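Local structure of potential RNA-dependent RNA polymerase (Human picobirnavirus, 5I62) at residues 49-54 with 464-469; 458-463 with 523-528; 144-149 with 154-159; 299-304 with 322-327; 245-250 with 255-260. The protein catalyses RNA-templated RNA synthesis from ribonucleoside triphosphates, probably serving both transcription and genome replication of a small double-stranded RNA virus. All blocks are in the same frame, centred on the assembly; numbering follows the deposited sequence.

In the fold
Contact 1 opens near the N terminus, at 49-54, and closes only at 464-469, so contacts 3, 5 and 4 all nest inside its loop. In chain order, contact 3 closes a short loop at helix 150-157, contact 5 joins helix 237-250 to the following strand of the four-stranded palm sheet, and contact 4 brings loops 299-304 and 322-327 together; these three are in series. Contact 2 begins within contact 1's loop, at 458-463, and ends past it, at 523-528, so the two cross. They touch, tying helix 44-55 and helix 525-532 to the same helix, 460-469. Contacts 3 and 4 lie about 18 Å apart between centres.

Contact 1. Residues 49-54 with 464-469; sequences DEWYKK and LDFCIK
Helices 44-55 and 460-469 run nearly antiparallel, the axes of the two segments 11.4 Å apart at 159°, and the CA atoms of Trp51 and Phe466 are the closest pair at 7.4 Å. So wide a separation suits a large apolar side chain, and Phe466 bridges it. Its CG stands anti to the backbone N (chi1 -177°), which carries the ring to helix 44-55. Trp51 CB sits over one face of that ring, 3.9 Å from Phe466 CE2, in a CH-pi contact, while the indole itself is inclined to the phenyl plane by 45°. At the ring edge Glu50 offers its aliphatic part, CG lying 3.8 Å from Phe466 CE1; the carboxylate leads away to a salt bridge with Lys53 whose hydrogen bond is weak. This pairing joins an N-terminal helix to the C-terminal helices, which probably correspond to the thumb of the right-hand polymerase fold. The chain of Lys54, extended beyond CG, brings CE and NZ obliquely to the phenyl ring, NZ 3.6 Å from Phe466 CD1. Trp51 also has a polar duty: its NE1 is hydrogen-bonded to Thr419 OG1, and Leu423 of helix 419-427 touches both aromatic residues.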
# COMPACT_ATOMS: atom_id res chain seq x y z
N ASP A 49 9.86 22.46 14.24
CA ASP A 49 9.48 23.66 14.98
C ASP A 49 9.60 24.90 14.10
O ASP A 49 8.73 25.79 14.13
CB ASP A 49 10.34 23.81 16.23
CG ASP A 49 9.97 22.81 17.33
OD1 ASP A 49 8.95 22.11 17.20
OD2 ASP A 49 10.72 22.73 18.33
N GLU A 50 10.66 24.97 13.29
CA GLU A 50 10.89 26.13 12.44
C GLU A 50 9.81 26.24 11.36
O GLU A 50 9.27 27.33 11.12
CB GLU A 50 12.28 26.06 11.82
CG GLU A 50 12.70 27.35 11.16
CD GLU A 50 12.94 28.46 12.19
OE1 GLU A 50 13.03 29.64 11.80
OE2 GLU A 50 13.03 28.14 13.40
N TRP A 51 9.49 25.13 10.71
CA TRP A 51 8.43 25.17 9.70
C TRP A 51 7.08 25.47 10.35
O TRP A 51 6.25 26.16 9.75
CB TRP A 51 8.37 23.86 8.92
CG TRP A 51 7.14 23.81 8.05
CD1 TRP A 51 6.09 22.94 8.15
CD2 TRP A 51 6.83 24.70 6.98
NE1 TRP A 51 5.14 23.23 7.19
CE2 TRP A 51 5.57 24.31 6.46
CE3 TRP A 51 7.49 25.79 6.40
CZ2 TRP A 51 4.96 24.97 5.40
CZ3 TRP A 51 6.88 26.45 5.35
CH2 TRP A 51 5.63 26.03 4.85
N TYR A 52 6.86 24.98 11.57
CA TYR A 52 5.58 25.17 12.24
C TYR A 52 5.27 26.65 12.44
O TYR A 52 4.11 27.07 12.39
CB TYR A 52 5.56 24.45 13.58
CG TYR A 52 4.16 24.15 14.08
CD1 TYR A 52 3.34 25.16 14.58
CD2 TYR A 52 3.64 22.87 13.99
CE1 TYR A 52 2.05 24.89 15.01
CE2 TYR A 52 2.36 22.58 14.42
CZ TYR A 52 1.57 23.59 14.93
OH TYR A 52 0.30 23.30 15.36
N LYS A 53 6.31 27.46 12.68
CA LYS A 53 6.10 28.90 12.85
C LYS A 53 5.38 29.51 11.66
O LYS A 53 4.64 30.49 11.83
CB LYS A 53 7.42 29.62 13.06
CG LYS A 53 8.15 29.29 14.33
CD LYS A 53 9.44 30.10 14.39
CE LYS A 53 10.36 29.60 15.48
NZ LYS A 53 11.66 30.32 15.44
N LYS A 54 5.59 28.98 10.46
CA LYS A 54 4.94 29.48 9.26
C LYS A 54 3.68 28.69 8.89
O LYS A 54 2.71 29.27 8.39
CB LYS A 54 5.89 29.46 8.06
CG LYS A 54 7.27 29.14 8.19
CD LYS A 54 8.04 29.41 6.90
CE LYS A 54 9.38 28.81 7.16
NZ LYS A 54 10.12 29.04 6.00
N LEU A 464 8.56 24.86 -0.14
CA LEU A 464 9.67 24.56 -1.05
C LEU A 464 10.90 25.40 -0.73
O LEU A 464 12.02 24.90 -0.72
CB LEU A 464 9.23 24.77 -2.49
CG LEU A 464 10.27 24.37 -3.54
CD1 LEU A 464 10.64 22.89 -3.42
CD2 LEU A 464 9.75 24.71 -4.93
N ASP A 465 10.70 26.71 -0.49
CA ASP A 465 11.83 27.56 -0.11
C ASP A 465 12.45 27.08 1.19
O ASP A 465 13.68 27.08 1.34
CB ASP A 465 11.38 29.01 0.02
CG ASP A 465 11.02 29.65 -1.32
OD1 ASP A 465 11.53 29.19 -2.37
OD2 ASP A 465 10.21 30.61 -1.33
N PHE A 466 11.62 26.64 2.14
CA PHE A 466 12.15 26.05 3.37
C PHE A 466 12.98 24.81 3.09
O PHE A 466 14.03 24.60 3.69
CB PHE A 466 11.00 25.72 4.32
CG PHE A 466 11.45 25.17 5.64
CD1 PHE A 466 11.92 26.02 6.63
CD2 PHE A 466 11.42 23.81 5.90
CE1 PHE A 466 12.33 25.53 7.85
CE2 PHE A 466 11.83 23.30 7.12
CZ PHE A 466 12.29 24.16 8.10
N CYS A 467 12.50 23.94 2.19
CA CYS A 467 13.23 22.70 1.90
C CYS A 467 14.52 22.97 1.13
O CYS A 467 15.54 22.30 1.36
CB CYS A 467 12.33 21.75 1.13
SG CYS A 467 10.96 21.11 2.18
N ILE A 468 14.51 23.92 0.20
CA ILE A 468 15.72 24.26 -0.54
C ILE A 468 16.85 24.61 0.43
O ILE A 468 18.00 24.16 0.26
CB ILE A 468 15.45 25.41 -1.53
CG1 ILE A 468 14.57 24.92 -2.70
CG2 ILE A 468 16.77 25.99 -2.04
CD1 ILE A 468 13.94 26.07 -3.51
N LYS A 469 16.54 25.40 1.46
CA LYS A 469 17.54 25.81 2.44
C LYS A 469 18.09 24.64 3.23
O LYS A 469 19.19 24.74 3.79
CB LYS A 469 16.93 26.85 3.39
CG LYS A 469 16.64 28.20 2.75
CD LYS A 469 16.17 29.21 3.80
CE LYS A 469 16.03 30.61 3.21
NZ LYS A 469 14.83 30.78 2.33

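Contact 2. Residues 458-463 with 523-528; sequences PLKEEF and NWWVVQ
The Lys460 chain crosses the Trp525 indole at a slant, with CD over one face toward its rim. CB is 3.7 Å from Trp525 CH2, CD is 3.6 Å from Trp525 CZ2, and Lys460 NZ ends 3.8 Å from the centroid of the five-membered ring, 32° off the normal, an off-centre cation-pi contact. Lysine suits this place because its methylenes pack on CZ2, CH2 and CE2 while its charge reaches the pi system. A start with CG between the backbone N and the carbonyl carbon (chi1 60°), then an extended chain, lays the methylenes along the indole. Lys460 NZ and Trp525 NE1 are both donors, so their 3.4 Å approach is no hydrogen bond; NZ donates one to Lys455 O instead. At the indole edge, in its plane, Glu461 OE2 stands 3.8 Å from Trp525 NE1 without a hydrogen bond. Farther out, Arg533 makes a salt bridge with Glu461 OE1, and Glu452 accepts hydrogen bonds from the backbone N of Trp525 and Val526, fixing the start of helix 525-532. Two helix beginnings thus meet through a cation-pi contact, among the C-terminal helices that probably form the polymerase thumb.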
# COMPACT_ATOMS: atom_id res chain seq x y z
N PRO A 458 -1.70 24.91 0.64
CA PRO A 458 -1.74 26.37 0.53
C PRO A 458 -0.37 27.03 0.68
O PRO A 458 -0.15 28.11 0.11
CB PRO A 458 -2.69 26.79 1.66
CG PRO A 458 -2.69 25.63 2.62
CD PRO A 458 -2.54 24.40 1.74
N LEU A 459 0.56 26.41 1.40
CA LEU A 459 1.87 26.98 1.68
C LEU A 459 2.99 26.26 0.93
O LEU A 459 4.13 26.25 1.38
CB LEU A 459 2.16 26.96 3.17
CG LEU A 459 1.26 27.82 4.05
CD1 LEU A 459 1.69 27.68 5.50
CD2 LEU A 459 1.30 29.27 3.61
N LYS A 460 2.67 25.67 -0.22
CA LYS A 460 3.66 24.83 -0.89
C LYS A 460 4.88 25.63 -1.33
O LYS A 460 6.00 25.11 -1.34
CB LYS A 460 3.02 24.13 -2.08
CG LYS A 460 2.47 25.08 -3.10
CD LYS A 460 1.78 24.32 -4.19
CE LYS A 460 1.11 25.27 -5.17
NZ LYS A 460 1.04 24.66 -6.52
N GLU A 461 4.68 26.90 -1.72
CA GLU A 461 5.82 27.69 -2.18
C GLU A 461 6.75 28.04 -1.03
O GLU A 461 7.98 27.98 -1.18
CB GLU A 461 5.36 28.97 -2.88
CG GLU A 461 4.49 28.74 -4.10
CD GLU A 461 5.24 28.11 -5.27
OE1 GLU A 461 6.49 27.95 -5.20
OE2 GLU A 461 4.58 27.75 -6.27
N GLU A 462 6.18 28.44 0.11
CA GLU A 462 6.99 28.65 1.30
C GLU A 462 7.65 27.35 1.73
O GLU A 462 8.83 27.34 2.12
CB GLU A 462 6.13 29.21 2.44
CG GLU A 462 5.59 30.61 2.19
CD GLU A 462 4.31 30.63 1.36
OE1 GLU A 462 3.94 29.59 0.76
OE2 GLU A 462 3.67 31.70 1.29
N PHE A 463 6.91 26.25 1.65
CA PHE A 463 7.47 24.96 2.04
C PHE A 463 8.66 24.60 1.17
O PHE A 463 9.68 24.12 1.68
CB PHE A 463 6.40 23.88 1.97
CG PHE A 463 6.86 22.56 2.50
CD1 PHE A 463 7.10 22.40 3.85
CD2 PHE A 463 7.09 21.50 1.64
CE1 PHE A 463 7.54 21.19 4.36
CE2 PHE A 463 7.53 20.27 2.13
CZ PHE A 463 7.75 20.12 3.50
N ASN A 523 7.02 16.26 -15.48
CA ASN A 523 5.79 17.02 -15.34
C ASN A 523 5.46 17.38 -13.89
O ASN A 523 4.41 18.00 -13.65
CB ASN A 523 4.62 16.25 -15.95
CG ASN A 523 3.43 17.14 -16.27
OD1 ASN A 523 3.58 18.18 -16.93
ND2 ASN A 523 2.24 16.74 -15.81
N TRP A 524 6.30 17.01 -12.92
CA TRP A 524 5.96 17.28 -11.53
C TRP A 524 5.94 18.78 -11.25
O TRP A 524 6.75 19.55 -11.79
CB TRP A 524 6.94 16.59 -10.58
CG TRP A 524 6.81 15.10 -10.50
CD1 TRP A 524 5.92 14.31 -11.17
CD2 TRP A 524 7.60 14.22 -9.69
NE1 TRP A 524 6.11 12.99 -10.84
CE2 TRP A 524 7.13 12.91 -9.93
CE3 TRP A 524 8.65 14.41 -8.80
CZ2 TRP A 524 7.68 11.80 -9.30
CZ3 TRP A 524 9.20 13.31 -8.18
CH2 TRP A 524 8.71 12.02 -8.43
N TRP A 525 5.02 19.20 -10.37
CA TRP A 525 4.97 20.58 -9.92
C TRP A 525 6.30 21.03 -9.32
O TRP A 525 6.77 22.15 -9.58
CB TRP A 525 3.85 20.77 -8.89
CG TRP A 525 4.10 21.97 -8.04
CD1 TRP A 525 3.87 23.27 -8.38
CD2 TRP A 525 4.68 22.00 -6.72
NE1 TRP A 525 4.25 24.11 -7.35
CE2 TRP A 525 4.76 23.35 -6.33
CE3 TRP A 525 5.14 21.01 -5.84
CZ2 TRP A 525 5.27 23.75 -5.09
CZ3 TRP A 525 5.66 21.41 -4.62
CH2 TRP A 525 5.71 22.76 -4.25
N VAL A 526 6.92 20.19 -8.48
CA VAL A 526 8.12 20.62 -7.77
C VAL A 526 9.25 20.88 -8.75
O VAL A 526 10.08 21.77 -8.54
CB VAL A 526 8.52 19.58 -6.69
CG1 VAL A 526 8.88 18.24 -7.33
CG2 VAL A 526 9.71 20.10 -5.86
N VAL A 527 9.30 20.11 -9.84
CA VAL A 527 10.30 20.34 -10.88
C VAL A 527 10.05 21.69 -11.55
O VAL A 527 10.98 22.48 -11.76
CB VAL A 527 10.29 19.19 -11.90
CG1 VAL A 527 11.22 19.50 -13.07
CG2 VAL A 527 10.69 17.87 -11.23
N GLN A 528 8.79 21.98 -11.88
CA GLN A 528 8.45 23.27 -12.46
C GLN A 528 8.75 24.40 -11.48
O GLN A 528 9.25 25.46 -11.88
CB GLN A 528 6.98 23.30 -12.86
CG GLN A 528 6.55 24.62 -13.50
CD GLN A 528 5.05 24.81 -13.54
OE1 GLN A 528 4.29 23.98 -13.04
NE2 GLN A 528 4.61 25.91 -14.16

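Contact 3. Residues 144-149 with 154-159; sequences SPYFSK and VSKTIP
Tyr146 leaves its backbone with CG anti to the carbonyl carbon (chi1 -64°), which directs the phenol at Lys156, and a bend at chi3 of the lysine (-129°) turns NZ back toward the ring. The two side chains cross at a slant. Lys156 CB and CD each come to 3.5 Å from Tyr146 OH, and NZ continues inward to 4.4 Å from the ring centroid, 29° off the normal, as an off-centre cation-pi partner. One face of the phenol is taken by Pro145 CG, 3.9 Å above its plane; a cis peptide bond precedes this proline. The ring thus meets both a proline and a lysine chain, a place suited to a flat group with a polar tip. That tip is used: a water lies 2.6 Å from Tyr146 OH and donates to Lys156 O at 2.8 Å, linking the loop to the weakly bonded, kinked end of helix 150-157. Nearer the backbone, Ser148 OG donates to Tyr146 O over 3.1 Å, approaching from above the carbonyl plane. Arg176 of strand 176-189 touches both Tyr146 and Lys156, placing them against the mixed sheet. With no direct hydrogen bond between the segments, the join rests on the lysine chain against the phenol, and its polar links are the off-centre cation-pi contact and the water bridge.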
# COMPACT_ATOMS: atom_id res chain seq x y z
N SER A 144 11.12 -17.26 -3.15
CA SER A 144 11.29 -18.70 -3.23
C SER A 144 11.22 -19.17 -4.70
O SER A 144 10.36 -18.71 -5.44
CB SER A 144 10.19 -19.32 -2.36
OG SER A 144 10.01 -20.69 -2.58
N PRO A 145 12.13 -20.08 -5.13
CA PRO A 145 13.28 -20.67 -4.44
C PRO A 145 14.64 -19.97 -4.65
O PRO A 145 15.57 -20.22 -3.87
CB PRO A 145 13.36 -22.07 -5.05
CG PRO A 145 13.04 -21.81 -6.48
CD PRO A 145 11.92 -20.73 -6.44
N TYR A 146 14.78 -19.15 -5.68
CA TYR A 146 16.10 -18.63 -6.02
C TYR A 146 16.51 -17.41 -5.22
O TYR A 146 17.70 -17.18 -5.06
CB TYR A 146 16.19 -18.29 -7.51
CG TYR A 146 16.04 -19.51 -8.39
CD1 TYR A 146 17.01 -20.51 -8.40
CD2 TYR A 146 14.92 -19.67 -9.20
CE1 TYR A 146 16.87 -21.65 -9.20
CE2 TYR A 146 14.76 -20.79 -9.99
CZ TYR A 146 15.75 -21.78 -9.99
OH TYR A 146 15.59 -22.88 -10.79
N PHE A 147 15.56 -16.62 -4.71
CA PHE A 147 15.88 -15.43 -3.93
C PHE A 147 16.92 -14.54 -4.65
O PHE A 147 17.91 -14.11 -4.07
CB PHE A 147 16.36 -15.80 -2.53
CG PHE A 147 16.09 -14.74 -1.50
CD1 PHE A 147 14.82 -14.57 -0.96
CD2 PHE A 147 17.12 -13.91 -1.06
CE1 PHE A 147 14.58 -13.58 -0.00
CE2 PHE A 147 16.88 -12.93 -0.11
CZ PHE A 147 15.62 -12.77 0.42
N SER A 148 16.67 -14.30 -5.93
CA SER A 148 17.50 -13.44 -6.75
C SER A 148 16.63 -12.34 -7.34
O SER A 148 15.44 -12.22 -7.02
CB SER A 148 18.19 -14.22 -7.88
OG SER A 148 18.68 -15.45 -7.40
N LYS A 149 17.23 -11.54 -8.22
CA LYS A 149 16.43 -10.63 -9.03
C LYS A 149 15.64 -11.43 -10.05
O LYS A 149 16.17 -12.35 -10.68
CB LYS A 149 17.32 -9.60 -9.72
CG LYS A 149 17.68 -8.40 -8.83
CD LYS A 149 19.00 -7.77 -9.20
CE LYS A 149 19.29 -7.89 -10.68
NZ LYS A 149 18.20 -7.36 -11.58
N VAL A 154 14.03 -15.73 -14.90
CA VAL A 154 12.81 -15.91 -15.68
C VAL A 154 12.81 -17.26 -16.38
O VAL A 154 11.83 -18.02 -16.33
CB VAL A 154 12.64 -14.76 -16.69
CG1 VAL A 154 11.53 -15.09 -17.67
CG2 VAL A 154 12.35 -13.45 -15.98
N SER A 155 13.94 -17.60 -17.03
CA SER A 155 13.98 -18.81 -17.84
C SER A 155 13.90 -20.06 -16.96
O SER A 155 13.44 -21.10 -17.42
CB SER A 155 15.25 -18.85 -18.69
OG SER A 155 16.40 -18.89 -17.86
N LYS A 156 14.34 -19.96 -15.71
CA LYS A 156 14.21 -21.07 -14.78
C LYS A 156 12.83 -21.16 -14.13
O LYS A 156 12.53 -22.16 -13.48
CB LYS A 156 15.26 -20.95 -13.67
CG LYS A 156 16.69 -21.02 -14.17
CD LYS A 156 17.63 -21.15 -12.98
CE LYS A 156 18.74 -20.12 -13.03
NZ LYS A 156 19.45 -19.99 -11.72
N THR A 157 11.99 -20.13 -14.29
CA THR A 157 10.73 -20.05 -13.57
C THR A 157 9.54 -20.45 -14.43
O THR A 157 8.67 -21.20 -13.98
CB THR A 157 10.53 -18.63 -13.01
OG1 THR A 157 11.60 -18.32 -12.13
CG2 THR A 157 9.21 -18.53 -12.21
N ILE A 158 9.47 -19.95 -15.66
CA ILE A 158 8.34 -20.26 -16.53
C ILE A 158 8.73 -21.32 -17.57
O ILE A 158 9.88 -21.41 -17.95
CB ILE A 158 7.80 -18.99 -17.20
CG1 ILE A 158 8.87 -18.32 -18.05
CG2 ILE A 158 7.28 -18.01 -16.15
CD1 ILE A 158 8.32 -17.12 -18.87
N PRO A 159 7.76 -22.14 -18.02
CA PRO A 159 6.37 -22.13 -17.56
C PRO A 159 6.24 -22.70 -16.15
O PRO A 159 7.06 -23.54 -15.75
CB PRO A 159 5.65 -23.01 -18.58
CG PRO A 159 6.70 -24.01 -18.95
CD PRO A 159 7.98 -23.21 -19.01
O HOH W 1 13.13 -23.61 -11.15

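Contact 4. Residues 299-304 with 322-327; sequences PIKYAI and SGSGGT
A buried lysine lies against a serine without bonding to it: Lys301 CE approaches Ser324 OG to 3.3 Å, but the contact is made by a methylene, each polar end being committed to other partners. CG of Lys301 takes the position between the backbone N and the carbonyl carbon (chi1 68°), and bends at chi3 and chi4 then curl the chain past Ser324, whose CB is 3.6 Å from Lys301 CB. Lys301 CG also rests over the centre of the Tyr302 ring, 3.4 Å above the plane. Gly326, with no side chain, admits Lys301 CE to 4.3 Å from its CA. The ammonium is satisfied by Asp330, in a salt bridge, and by Tyr218 OH and Phe298 O. Ser324 OG is hydrogen-bonded to Glu214 OE2 and accepts from Gly326 N at 2.9 Å (164°), an ST turn. Thr327 folds the loop further: its OG1 receives Gly323 N at 3.1 Å and donates to Ser324 O at 3.0 Å, from the same face of that carbonyl as its own N. Gly323 fits because its backbone angles would press a CB against the preceding carbonyl O. Ser322 OG is hydrogen-bonded to Asp266, by sequence probably of motif A. The SGxxxT sequence and the turn into helix 327-345 are those of polymerase motif B, whose loop in related enzymes helps position template and incoming nucleotide.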
# COMPACT_ATOMS: atom_id res chain seq x y z
N PRO A 299 -6.47 -19.22 -3.94
CA PRO A 299 -6.36 -19.44 -2.48
C PRO A 299 -4.95 -19.32 -1.94
O PRO A 299 -4.81 -19.26 -0.71
CB PRO A 299 -6.89 -20.87 -2.28
CG PRO A 299 -6.96 -21.49 -3.61
CD PRO A 299 -7.01 -20.41 -4.63
N ILE A 300 -3.91 -19.30 -2.78
CA ILE A 300 -2.53 -19.44 -2.27
C ILE A 300 -2.16 -18.28 -1.36
O ILE A 300 -1.48 -18.46 -0.35
CB ILE A 300 -1.54 -19.60 -3.43
CG1 ILE A 300 -1.75 -20.94 -4.13
CG2 ILE A 300 -0.09 -19.42 -2.97
CD1 ILE A 300 -1.04 -21.02 -5.46
N LYS A 301 -2.58 -17.06 -1.71
CA LYS A 301 -2.18 -15.91 -0.91
C LYS A 301 -2.74 -15.97 0.51
O LYS A 301 -2.23 -15.27 1.39
CB LYS A 301 -2.62 -14.62 -1.61
CG LYS A 301 -4.16 -14.44 -1.65
CD LYS A 301 -4.60 -13.15 -2.36
CE LYS A 301 -4.68 -13.33 -3.88
NZ LYS A 301 -5.88 -14.12 -4.30
N TYR A 302 -3.76 -16.80 0.75
CA TYR A 302 -4.37 -16.98 2.06
C TYR A 302 -3.90 -18.24 2.78
O TYR A 302 -4.35 -18.51 3.90
CB TYR A 302 -5.90 -17.01 1.93
CG TYR A 302 -6.43 -15.78 1.23
CD1 TYR A 302 -6.32 -14.53 1.82
CD2 TYR A 302 -7.01 -15.86 -0.05
CE1 TYR A 302 -6.78 -13.38 1.17
CE2 TYR A 302 -7.48 -14.71 -0.70
CZ TYR A 302 -7.35 -13.48 -0.07
OH TYR A 302 -7.81 -12.31 -0.67
N ALA A 303 -3.01 -19.02 2.17
CA ALA A 303 -2.57 -20.28 2.76
C ALA A 303 -1.08 -20.58 2.58
O ALA A 303 -0.63 -21.61 3.09
CB ALA A 303 -3.39 -21.45 2.20
N ILE A 304 -0.33 -19.75 1.88
CA ILE A 304 1.06 -20.09 1.53
C ILE A 304 1.90 -20.19 2.80
O ILE A 304 1.69 -19.40 3.74
CB ILE A 304 1.65 -19.05 0.55
CG1 ILE A 304 2.99 -19.52 -0.04
CG2 ILE A 304 1.78 -17.67 1.22
CD1 ILE A 304 3.48 -18.65 -1.18
N SER A 322 0.34 -9.98 2.84
CA SER A 322 0.66 -8.63 2.40
C SER A 322 1.87 -8.63 1.48
O SER A 322 3.00 -8.67 1.97
CB SER A 322 0.92 -7.72 3.61
OG SER A 322 0.07 -8.06 4.70
N GLY A 323 1.65 -8.59 0.16
CA GLY A 323 2.71 -8.87 -0.81
C GLY A 323 2.28 -9.72 -1.99
O GLY A 323 3.00 -9.83 -2.99
N SER A 324 1.11 -10.37 -1.87
CA SER A 324 0.47 -11.03 -3.01
C SER A 324 0.28 -10.08 -4.18
O SER A 324 0.13 -8.87 -4.01
CB SER A 324 -0.90 -11.58 -2.60
OG SER A 324 -1.60 -12.03 -3.74
N GLY A 325 0.24 -10.64 -5.40
CA GLY A 325 -0.13 -9.84 -6.56
C GLY A 325 -1.57 -9.36 -6.51
O GLY A 325 -1.93 -8.41 -7.23
N GLY A 326 -2.41 -9.98 -5.69
CA GLY A 326 -3.77 -9.50 -5.54
C GLY A 326 -4.06 -8.88 -4.19
O GLY A 326 -5.24 -8.76 -3.82
N THR A 327 -3.02 -8.48 -3.45
CA THR A 327 -3.24 -7.89 -2.13
C THR A 327 -4.22 -6.74 -2.22
O THR A 327 -5.22 -6.70 -1.48
CB THR A 327 -1.93 -7.37 -1.53
OG1 THR A 327 -1.02 -8.46 -1.31
CG2 THR A 327 -2.21 -6.66 -0.19

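Contact 5. Residues 245-250 with 255-260; sequences TKMFDT and DVVVCT
Strand 257-261 belongs to the antiparallel sheet of the polymerase palm and carries, at its end, the start of what by sequence is motif A; here its first residue packs on helix 237-250, which reaches it through a short loop. Val257 points at the helix and divides its two methyls between two residues. CG1 meets Met247 tip to tip, 3.5 Å from CE and 3.9 Å from SD, whereas CG2 lies 4.0 Å from Phe248 CE1, the valine and the phenylalanine crossing at about a right angle. Met247 runs out from the helix fully extended through chi1 and chi2 until chi3 (68°) turns the methyl aside, so that CE also sits 4.1 Å above the Phe248 ring plane, toward its rim. A flexible thioether suits this junction, since it can reach the sheet and still lie on the neighbouring ring. Val362 of strand 360-363 and Cys396 of strand 395-398 also touch Val257. Since no hydrogen bond joins the segments, what holds helix to strand here is the fit of apolar surfaces, with beta-branched valine suiting both the strand and the two side chains it meets.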
# COMPACT_ATOMS: atom_id res chain seq x y z
N THR A 245 -14.60 15.40 -5.06
CA THR A 245 -15.41 16.56 -5.42
C THR A 245 -16.86 16.16 -5.70
O THR A 245 -17.80 16.78 -5.19
CB THR A 245 -14.81 17.27 -6.63
OG1 THR A 245 -13.40 17.53 -6.42
CG2 THR A 245 -15.53 18.60 -6.89
N LYS A 246 -17.05 15.12 -6.51
CA LYS A 246 -18.40 14.66 -6.85
C LYS A 246 -19.14 14.16 -5.62
O LYS A 246 -20.36 14.36 -5.50
CB LYS A 246 -18.34 13.57 -7.92
CG LYS A 246 -17.89 14.10 -9.29
CD LYS A 246 -18.74 15.34 -9.64
CE LYS A 246 -18.10 16.20 -10.72
NZ LYS A 246 -18.08 15.56 -12.07
N MET A 247 -18.42 13.53 -4.68
CA MET A 247 -19.03 13.06 -3.45
C MET A 247 -19.59 14.23 -2.64
O MET A 247 -20.72 14.17 -2.12
CB MET A 247 -18.00 12.26 -2.64
CG MET A 247 -18.56 11.66 -1.34
SD MET A 247 -17.22 11.04 -0.28
CE MET A 247 -16.45 12.60 0.16
N PHE A 248 -18.83 15.32 -2.56
CA PHE A 248 -19.34 16.51 -1.87
C PHE A 248 -20.50 17.15 -2.64
O PHE A 248 -21.45 17.64 -2.03
CB PHE A 248 -18.22 17.51 -1.64
CG PHE A 248 -17.39 17.20 -0.44
CD1 PHE A 248 -17.95 17.24 0.83
CD2 PHE A 248 -16.06 16.84 -0.56
CE1 PHE A 248 -17.19 16.94 1.96
CE2 PHE A 248 -15.29 16.55 0.56
CZ PHE A 248 -15.86 16.59 1.82
N ASP A 249 -20.42 17.15 -3.98
CA ASP A 249 -21.47 17.74 -4.81
C ASP A 249 -22.79 16.98 -4.69
O ASP A 249 -23.87 17.57 -4.86
CB ASP A 249 -21.05 17.76 -6.28
CG ASP A 249 -19.92 18.73 -6.56
OD1 ASP A 249 -19.67 19.64 -5.73
OD2 ASP A 249 -19.28 18.59 -7.63
N THR A 250 -22.74 15.66 -4.45
CA THR A 250 -23.92 14.81 -4.51
C THR A 250 -24.30 14.22 -3.15
O THR A 250 -25.16 13.35 -3.10
CB THR A 250 -23.72 13.69 -5.53
OG1 THR A 250 -22.63 12.83 -5.12
CG2 THR A 250 -23.42 14.26 -6.90
N ASP A 255 -26.06 15.01 5.64
CA ASP A 255 -25.25 13.83 5.94
C ASP A 255 -23.79 14.19 6.15
O ASP A 255 -23.29 15.19 5.64
CB ASP A 255 -25.35 12.79 4.83
CG ASP A 255 -26.70 12.12 4.78
OD1 ASP A 255 -27.18 11.66 5.85
OD2 ASP A 255 -27.28 12.05 3.67
N VAL A 256 -23.11 13.33 6.91
CA VAL A 256 -21.67 13.44 7.08
C VAL A 256 -21.00 12.59 6.01
O VAL A 256 -21.61 11.72 5.39
CB VAL A 256 -21.21 13.00 8.48
CG1 VAL A 256 -21.79 13.92 9.56
CG2 VAL A 256 -21.59 11.55 8.74
N VAL A 257 -19.72 12.85 5.80
CA VAL A 257 -18.82 11.92 5.13
C VAL A 257 -18.08 11.16 6.20
O VAL A 257 -17.67 11.74 7.21
CB VAL A 257 -17.85 12.68 4.21
CG1 VAL A 257 -16.84 11.74 3.58
CG2 VAL A 257 -18.63 13.42 3.15
N VAL A 258 -17.94 9.85 6.03
CA VAL A 258 -17.23 9.00 6.98
C VAL A 258 -15.93 8.53 6.35
O VAL A 258 -15.94 7.94 5.26
CB VAL A 258 -18.08 7.81 7.44
CG1 VAL A 258 -17.26 6.91 8.37
CG2 VAL A 258 -19.36 8.28 8.11
N CYS A 259 -14.82 8.77 7.03
CA CYS A 259 -13.51 8.26 6.63
C CYS A 259 -13.18 7.10 7.55
O CYS A 259 -12.98 7.30 8.76
CB CYS A 259 -12.45 9.34 6.70
SG CYS A 259 -12.91 10.87 5.88
N THR A 260 -13.13 5.89 7.00
CA THR A 260 -13.03 4.71 7.82
C THR A 260 -11.58 4.36 8.08
O THR A 260 -10.66 4.83 7.41
CB THR A 260 -13.75 3.53 7.15
OG1 THR A 260 -13.33 3.44 5.79
CG2 THR A 260 -15.27 3.74 7.19